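Local coordinates for protein Thf1 (Thermosynechococcus elongatus, PDB 5MJR) that may take part in photosynthetic membrane biogenesis and associates with the FtsH protease complex involved in photosystem II repair in cyanobacteria, at residues P21-A33 against R44-R58. Residues are numbered along the deposited sequence; the frame is centred on the assembly and turned at random. Where two conformers were deposited one is given.
Sequences PRTVSDTKRAFYA and RRFIEELLVEIHLLR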
loop_
_atom_site.group_PDB
_atom_site.type_symbol
_atom_site.label_atom_id
_atom_site.label_comp_id
_atom_site.label_asym_id
_atom_site.label_seq_id
_atom_site.Cartn_x
_atom_site.Cartn_y
_atom_site.Cartn_z
ATOM N N PRO A 21 -27.209 -2.427 1.540
ATOM C CA PRO A 21 -25.794 -2.730 1.247
ATOM C C PRO A 21 -25.019 -1.461 0.973
ATOM O O PRO A 21 -25.482 -0.624 0.177
ATOM C CB PRO A 21 -25.850 -3.602 -0.024
ATOM C CG PRO A 21 -27.308 -3.833 -0.267
ATOM C CD PRO A 21 -27.990 -2.594 0.308
ATOM N N ARG A 22 -23.843 -1.289 1.583
ATOM C CA ARG A 22 -23.088 -0.013 1.402
ATOM C C ARG A 22 -22.413 -0.023 0.002
ATOM O O ARG A 22 -21.700 -0.981 -0.400
ATOM C CB ARG A 22 -21.924 0.042 2.350
ATOM C CG ARG A 22 -21.103 1.347 2.339
ATOM C CD ARG A 22 -19.681 1.278 3.078
ATOM N NE ARG A 22 -18.807 2.543 3.276
ATOM C CZ ARG A 22 -19.358 3.478 4.037
ATOM N NH1 ARG A 22 -20.505 3.218 4.706
ATOM N NH2 ARG A 22 -18.786 4.624 4.300
ATOM N N THR A 23 -22.674 1.008 -0.792
ATOM C CA THR A 23 -22.098 1.077 -2.171
ATOM C C THR A 23 -20.931 2.082 -2.268
ATOM O O THR A 23 -20.646 2.837 -1.353
ATOM C CB THR A 23 -23.165 1.489 -3.156
ATOM O OG1 THR A 23 -23.377 2.910 -2.984
ATOM C CG2 THR A 23 -24.481 0.745 -2.964
ATOM N N VAL A 24 -20.234 2.008 -3.421
ATOM C CA VAL A 24 -19.220 2.976 -3.691
ATOM C C VAL A 24 -19.726 4.411 -3.495
ATOM O O VAL A 24 -19.034 5.298 -3.068
ATOM C CB VAL A 24 -18.648 2.743 -5.125
ATOM C CG1 VAL A 24 -17.965 3.985 -5.653
ATOM C CG2 VAL A 24 -17.728 1.534 -5.137
ATOM N N SER A 25 -20.982 4.641 -3.924
ATOM C CA SER A 25 -21.571 5.964 -3.750
ATOM C C SER A 25 -21.674 6.410 -2.288
ATOM O O SER A 25 -21.433 7.589 -1.963
ATOM C CB SER A 25 -22.925 6.071 -4.405
ATOM O OG SER A 25 -22.730 5.949 -5.835
ATOM N N ASP A 26 -22.005 5.448 -1.400
ATOM C CA ASP A 26 -22.020 5.717 0.032
ATOM C C ASP A 26 -20.591 6.053 0.519
ATOM O O ASP A 26 -20.412 6.941 1.301
ATOM C CB ASP A 26 -22.556 4.496 0.781
ATOM C CG ASP A 26 -24.031 4.233 0.528
ATOM O OD1 ASP A 26 -24.859 5.220 0.493
ATOM O OD2 ASP A 26 -24.378 2.987 0.298
ATOM N N THR A 27 -19.618 5.269 0.056
ATOM C CA THR A 27 -18.226 5.524 0.449
ATOM C C THR A 27 -17.773 6.971 -0.006
ATOM O O THR A 27 -17.173 7.712 0.788
ATOM C CB THR A 27 -17.326 4.424 -0.183
ATOM O OG1 THR A 27 -17.728 3.212 0.432
ATOM C CG2 THR A 27 -15.852 4.684 0.089
ATOM N N LYS A 28 -18.085 7.348 -1.258
ATOM C CA LYS A 28 -17.709 8.658 -1.716
ATOM C C LYS A 28 -18.448 9.747 -0.954
ATOM O O LYS A 28 -17.822 10.736 -0.588
ATOM C CB LYS A 28 -18.032 8.770 -3.181
ATOM C CG LYS A 28 -17.036 7.994 -4.085
ATOM C CD LYS A 28 -17.258 8.296 -5.575
ATOM C CE LYS A 28 -16.330 7.500 -6.499
ATOM N NZ LYS A 28 -16.525 7.811 -7.984
ATOM N N ARG A 29 -19.737 9.549 -0.650
ATOM C CA ARG A 29 -20.407 10.580 0.130
ATOM C C ARG A 29 -19.811 10.755 1.520
ATOM O O ARG A 29 -19.665 11.850 2.017
ATOM C CB ARG A 29 -21.869 10.183 0.335
ATOM C CG ARG A 29 -22.721 10.609 -0.781
ATOM C CD ARG A 29 -24.289 10.455 -0.480
ATOM N NE ARG A 29 -24.686 9.021 -0.640
ATOM C CZ ARG A 29 -24.997 8.424 -1.801
ATOM N NH1 ARG A 29 -25.029 9.121 -2.991
ATOM N NH2 ARG A 29 -25.353 7.126 -1.790
ATOM N N ALA A 30 -19.397 9.636 2.150
ATOM C CA ALA A 30 -18.744 9.668 3.441
ATOM C C ALA A 30 -17.419 10.459 3.380
ATOM O O ALA A 30 -17.076 11.229 4.265
ATOM C CB ALA A 30 -18.594 8.289 4.031
ATOM N N PHE A 31 -16.685 10.207 2.311
ATOM C CA PHE A 31 -15.438 10.919 2.103
ATOM C C PHE A 31 -15.631 12.427 2.055
ATOM O O PHE A 31 -14.993 13.210 2.776
ATOM C CB PHE A 31 -14.734 10.431 0.855
ATOM C CG PHE A 31 -13.470 11.243 0.507
ATOM C CD1 PHE A 31 -12.323 11.067 1.189
ATOM C CD2 PHE A 31 -13.542 12.269 -0.420
ATOM C CE1 PHE A 31 -11.230 11.843 0.982
ATOM C CE2 PHE A 31 -12.431 13.053 -0.642
ATOM C CZ PHE A 31 -11.240 12.825 0.076
ATOM N N TYR A 32 -16.595 12.856 1.196
ATOM C CA TYR A 32 -16.846 14.294 1.022
ATOM C C TYR A 32 -17.551 14.968 2.153
ATOM O O TYR A 32 -17.443 16.193 2.281
ATOM C CB TYR A 32 -17.571 14.502 -0.301
ATOM C CG TYR A 32 -16.645 14.260 -1.516
ATOM C CD1 TYR A 32 -15.560 15.110 -1.785
ATOM C CD2 TYR A 32 -16.862 13.262 -2.409
ATOM C CE1 TYR A 32 -14.688 14.933 -2.838
ATOM C CE2 TYR A 32 -15.971 13.066 -3.536
ATOM C CZ TYR A 32 -14.943 13.934 -3.743
ATOM O OH TYR A 32 -14.090 13.711 -4.799
ATOM N N ALA A 33 -18.193 14.173 3.004
ATOM C CA ALA A 33 -18.778 14.686 4.285
ATOM C C ALA A 33 -17.624 14.946 5.315
ATOM O O ALA A 33 -17.750 15.881 6.126
ATOM C CB ALA A 33 -19.788 13.730 4.838
ATOM N N ARG A 44 -8.762 14.674 -7.251
ATOM C CA ARG A 44 -10.069 13.970 -7.079
ATOM C C ARG A 44 -10.050 12.702 -7.911
ATOM O O ARG A 44 -10.580 11.662 -7.440
ATOM C CB ARG A 44 -11.230 14.857 -7.468
ATOM C CG ARG A 44 -11.440 15.973 -6.499
ATOM C CD ARG A 44 -12.833 16.649 -6.505
ATOM N NE ARG A 44 -13.430 16.822 -7.856
ATOM C CZ ARG A 44 -13.279 17.895 -8.640
ATOM N NH1 ARG A 44 -12.512 18.922 -8.315
ATOM N NH2 ARG A 44 -13.860 17.965 -9.845
ATOM N N ARG A 45 -9.461 12.709 -9.123
ATOM C CA ARG A 45 -9.440 11.523 -9.908
ATOM C C ARG A 45 -8.660 10.371 -9.183
ATOM O O ARG A 45 -9.115 9.239 -9.089
ATOM C CB ARG A 45 -8.833 11.758 -11.291
ATOM C CG ARG A 45 -9.607 12.611 -12.228
ATOM C CD ARG A 45 -9.165 12.607 -13.715
ATOM N NE ARG A 45 -7.904 13.360 -13.970
ATOM C CZ ARG A 45 -7.832 14.709 -14.126
ATOM N NH1 ARG A 45 -8.931 15.490 -14.059
ATOM N NH2 ARG A 45 -6.662 15.313 -14.407
ATOM N N PHE A 46 -7.471 10.685 -8.632
ATOM C CA PHE A 46 -6.639 9.692 -7.953
ATOM C C PHE A 46 -7.316 9.222 -6.671
ATOM O O PHE A 46 -7.347 8.003 -6.353
ATOM C CB PHE A 46 -5.242 10.257 -7.727
ATOM C CG PHE A 46 -4.320 10.153 -8.911
ATOM C CD1 PHE A 46 -4.433 10.958 -9.994
ATOM C CD2 PHE A 46 -3.317 9.202 -8.884
ATOM C CE1 PHE A 46 -3.605 10.808 -11.145
ATOM C CE2 PHE A 46 -2.424 9.068 -9.921
ATOM C CZ PHE A 46 -2.585 9.877 -11.099
ATOM N N ILE A 47 -7.883 10.153 -5.895
ATOM C CA ILE A 47 -8.513 9.809 -4.637
ATOM C C ILE A 47 -9.739 8.957 -4.855
ATOM O O ILE A 47 -9.930 7.912 -4.177
ATOM C CB ILE A 47 -8.823 11.060 -3.801
ATOM C CG1 ILE A 47 -7.535 11.760 -3.378
ATOM C CG2 ILE A 47 -9.698 10.730 -2.614
ATOM C CD1 ILE A 47 -7.759 13.217 -3.011
ATOM N N GLU A 48 -10.585 9.310 -5.826
ATOM C CA GLU A 48 -11.762 8.490 -6.084
ATOM C C GLU A 48 -11.360 7.084 -6.621
ATOM O O GLU A 48 -12.043 6.105 -6.289
ATOM C CB GLU A 48 -12.766 9.214 -6.993
ATOM C CG GLU A 48 -13.419 10.434 -6.314
ATOM C CD GLU A 48 -14.584 11.050 -7.090
ATOM O OE1 GLU A 48 -14.984 10.477 -8.135
ATOM O OE2 GLU A 48 -14.992 12.168 -6.615
ATOM N N GLU A 49 -10.301 7.009 -7.466
ATOM C CA GLU A 49 -9.855 5.703 -7.932
ATOM C C GLU A 49 -9.424 4.854 -6.688
ATOM O O GLU A 49 -9.762 3.659 -6.647
ATOM C CB GLU A 49 -8.701 5.839 -8.920
ATOM C CG GLU A 49 -9.074 6.178 -10.345
ATOM C CD GLU A 49 -7.912 6.089 -11.352
ATOM O OE1 GLU A 49 -6.899 5.418 -11.048
ATOM O OE2 GLU A 49 -8.092 6.714 -12.439
ATOM N N LEU A 50 -8.731 5.417 -5.762
ATOM C CA LEU A 50 -8.280 4.697 -4.553
ATOM C C LEU A 50 -9.509 4.275 -3.719
ATOM O O LEU A 50 -9.559 3.171 -3.176
ATOM C CB LEU A 50 -7.249 5.499 -3.778
ATOM C CG LEU A 50 -6.580 4.778 -2.621
ATOM C CD1 LEU A 50 -5.879 3.464 -3.020
ATOM C CD2 LEU A 50 -5.668 5.726 -1.918
ATOM N N LEU A 51 -10.470 5.231 -3.576
ATOM C CA LEU A 51 -11.680 4.897 -2.781
ATOM C C LEU A 51 -12.380 3.679 -3.400
ATOM O O LEU A 51 -12.849 2.795 -2.656
ATOM C CB LEU A 51 -12.665 6.121 -2.766
ATOM C CG LEU A 51 -12.277 7.257 -1.849
ATOM C CD1 LEU A 51 -13.223 8.429 -2.145
ATOM C CD2 LEU A 51 -12.460 6.905 -0.355
ATOM N N VAL A 52 -12.531 3.652 -4.712
ATOM C CA VAL A 52 -13.162 2.535 -5.376
ATOM C C VAL A 52 -12.371 1.219 -5.170
ATOM O O VAL A 52 -12.939 0.174 -4.867
ATOM C CB VAL A 52 -13.385 2.814 -6.880
ATOM C CG1 VAL A 52 -13.830 1.590 -7.647
ATOM C CG2 VAL A 52 -14.403 4.000 -7.043
ATOM N N GLU A 53 -11.050 1.337 -5.393
ATOM C CA GLU A 53 -10.183 0.147 -5.283
ATOM C C GLU A 53 -10.286 -0.476 -3.908
ATOM O O GLU A 53 -10.453 -1.720 -3.820
ATOM C CB GLU A 53 -8.726 0.604 -5.610
ATOM C CG GLU A 53 -7.745 -0.529 -5.592
ATOM C CD GLU A 53 -6.344 -0.099 -5.928
ATOM O OE1 GLU A 53 -6.026 1.126 -5.787
ATOM O OE2 GLU A 53 -5.516 -0.970 -6.310
ATOM N N ILE A 54 -10.236 0.288 -2.847
ATOM C CA ILE A 54 -10.299 -0.245 -1.503
ATOM C C ILE A 54 -11.671 -0.822 -1.249
ATOM O O ILE A 54 -11.832 -1.848 -0.648
ATOM C CB ILE A 54 -9.903 0.826 -0.465
ATOM C CG1 ILE A 54 -8.438 1.252 -0.651
ATOM C CG2 ILE A 54 -10.211 0.344 0.922
ATOM C CD1 ILE A 54 -8.016 2.418 0.153
ATOM N N HIS A 55 -12.739 -0.078 -1.711
ATOM C CA HIS A 55 -14.103 -0.550 -1.447
ATOM C C HIS A 55 -14.257 -1.969 -2.074
ATOM O O HIS A 55 -14.829 -2.868 -1.479
ATOM C CB HIS A 55 -15.078 0.453 -2.064
ATOM C CG HIS A 55 -16.472 0.076 -1.848
ATOM N ND1 HIS A 55 -17.270 0.698 -0.902
ATOM C CD2 HIS A 55 -17.238 -0.841 -2.481
ATOM C CE1 HIS A 55 -18.470 0.132 -0.961
ATOM N NE2 HIS A 55 -18.482 -0.835 -1.885
ATOM N N LEU A 56 -13.836 -2.122 -3.324
ATOM C CA LEU A 56 -14.012 -3.383 -4.037
ATOM C C LEU A 56 -13.223 -4.535 -3.393
ATOM O O LEU A 56 -13.660 -5.684 -3.426
ATOM C CB LEU A 56 -13.733 -3.236 -5.470
ATOM C CG LEU A 56 -14.681 -2.281 -6.237
ATOM C CD1 LEU A 56 -14.161 -2.233 -7.650
ATOM C CD2 LEU A 56 -16.140 -2.825 -6.119
ATOM N N LEU A 57 -12.098 -4.203 -2.786
ATOM C CA LEU A 57 -11.397 -5.232 -1.961
ATOM C C LEU A 57 -12.241 -5.614 -0.716
ATOM O O LEU A 57 -12.394 -6.818 -0.437
ATOM C CB LEU A 57 -10.060 -4.720 -1.553
ATOM C CG LEU A 57 -9.032 -4.665 -2.680
ATOM C CD1 LEU A 57 -7.784 -3.922 -2.243
ATOM C CD2 LEU A 57 -8.660 -6.085 -3.134
ATOM N N ARG A 58 -12.771 -4.616 -0.009
ATOM C CA ARG A 58 -13.486 -4.940 1.232
ATOM C C ARG A 58 -14.702 -5.833 0.939
ATOM O O ARG A 58 -15.052 -6.676 1.798
ATOM C CB ARG A 58 -13.931 -3.646 1.903
ATOM C CG ARG A 58 -12.755 -2.907 2.541
ATOM C CD ARG A 58 -13.166 -1.648 3.353
ATOM N NE ARG A 58 -13.960 -0.698 2.586
ATOM C CZ ARG A 58 -15.258 -0.367 2.768
ATOM N NH1 ARG A 58 -15.969 -0.900 3.849
ATOM N NH2 ARG A 58 -15.773 0.605 1.844
#
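Segments 24-33 and 44-58 of two consecutive helices in the all-helical Thf1 fold pack as a splayed helical hairpin, their axes 10.0 Å apart and running at 131°, with Val24 nearest Val52 and Lys28 nearest Leu51 along the backbones. In the buried middle, Ile47 CG2 lies over one face of the Phe31 ring, 3.7 Å from Phe31 CZ, a CH-pi contact, while Leu51 CD1 approaches the ring obliquely; Ala96 and Ala100, whose short side chains let helix 90-100 come close, also touch this flat apolar ring. Glu48, partly exposed, serves two partners. Tyr32 OH donates to the anti lone pair of Glu48 OE2 at 2.5 Å, and Lys28 NZ meets Glu48 OE1 from above the carboxylate plane in a 3.1 Å salt bridge, the extended Lys28 chain crossing that of Glu48 at about a right angle. An alanine in place of Glu48 would probably leave the lysine without its counter-charge and the tyrosine hydroxyl without this acceptor. At the other end Thr23 and Asp26 form a capping box, beside which His55, with CG anti to the backbone N (chi1 -180°), sets its ring against the first turn of helix 24-33. Val24 CG2 sits over the imidazole face, and His55 ND1 shares a 2.9 Å hydrogen bond with Thr27 OG1 at the ring edge.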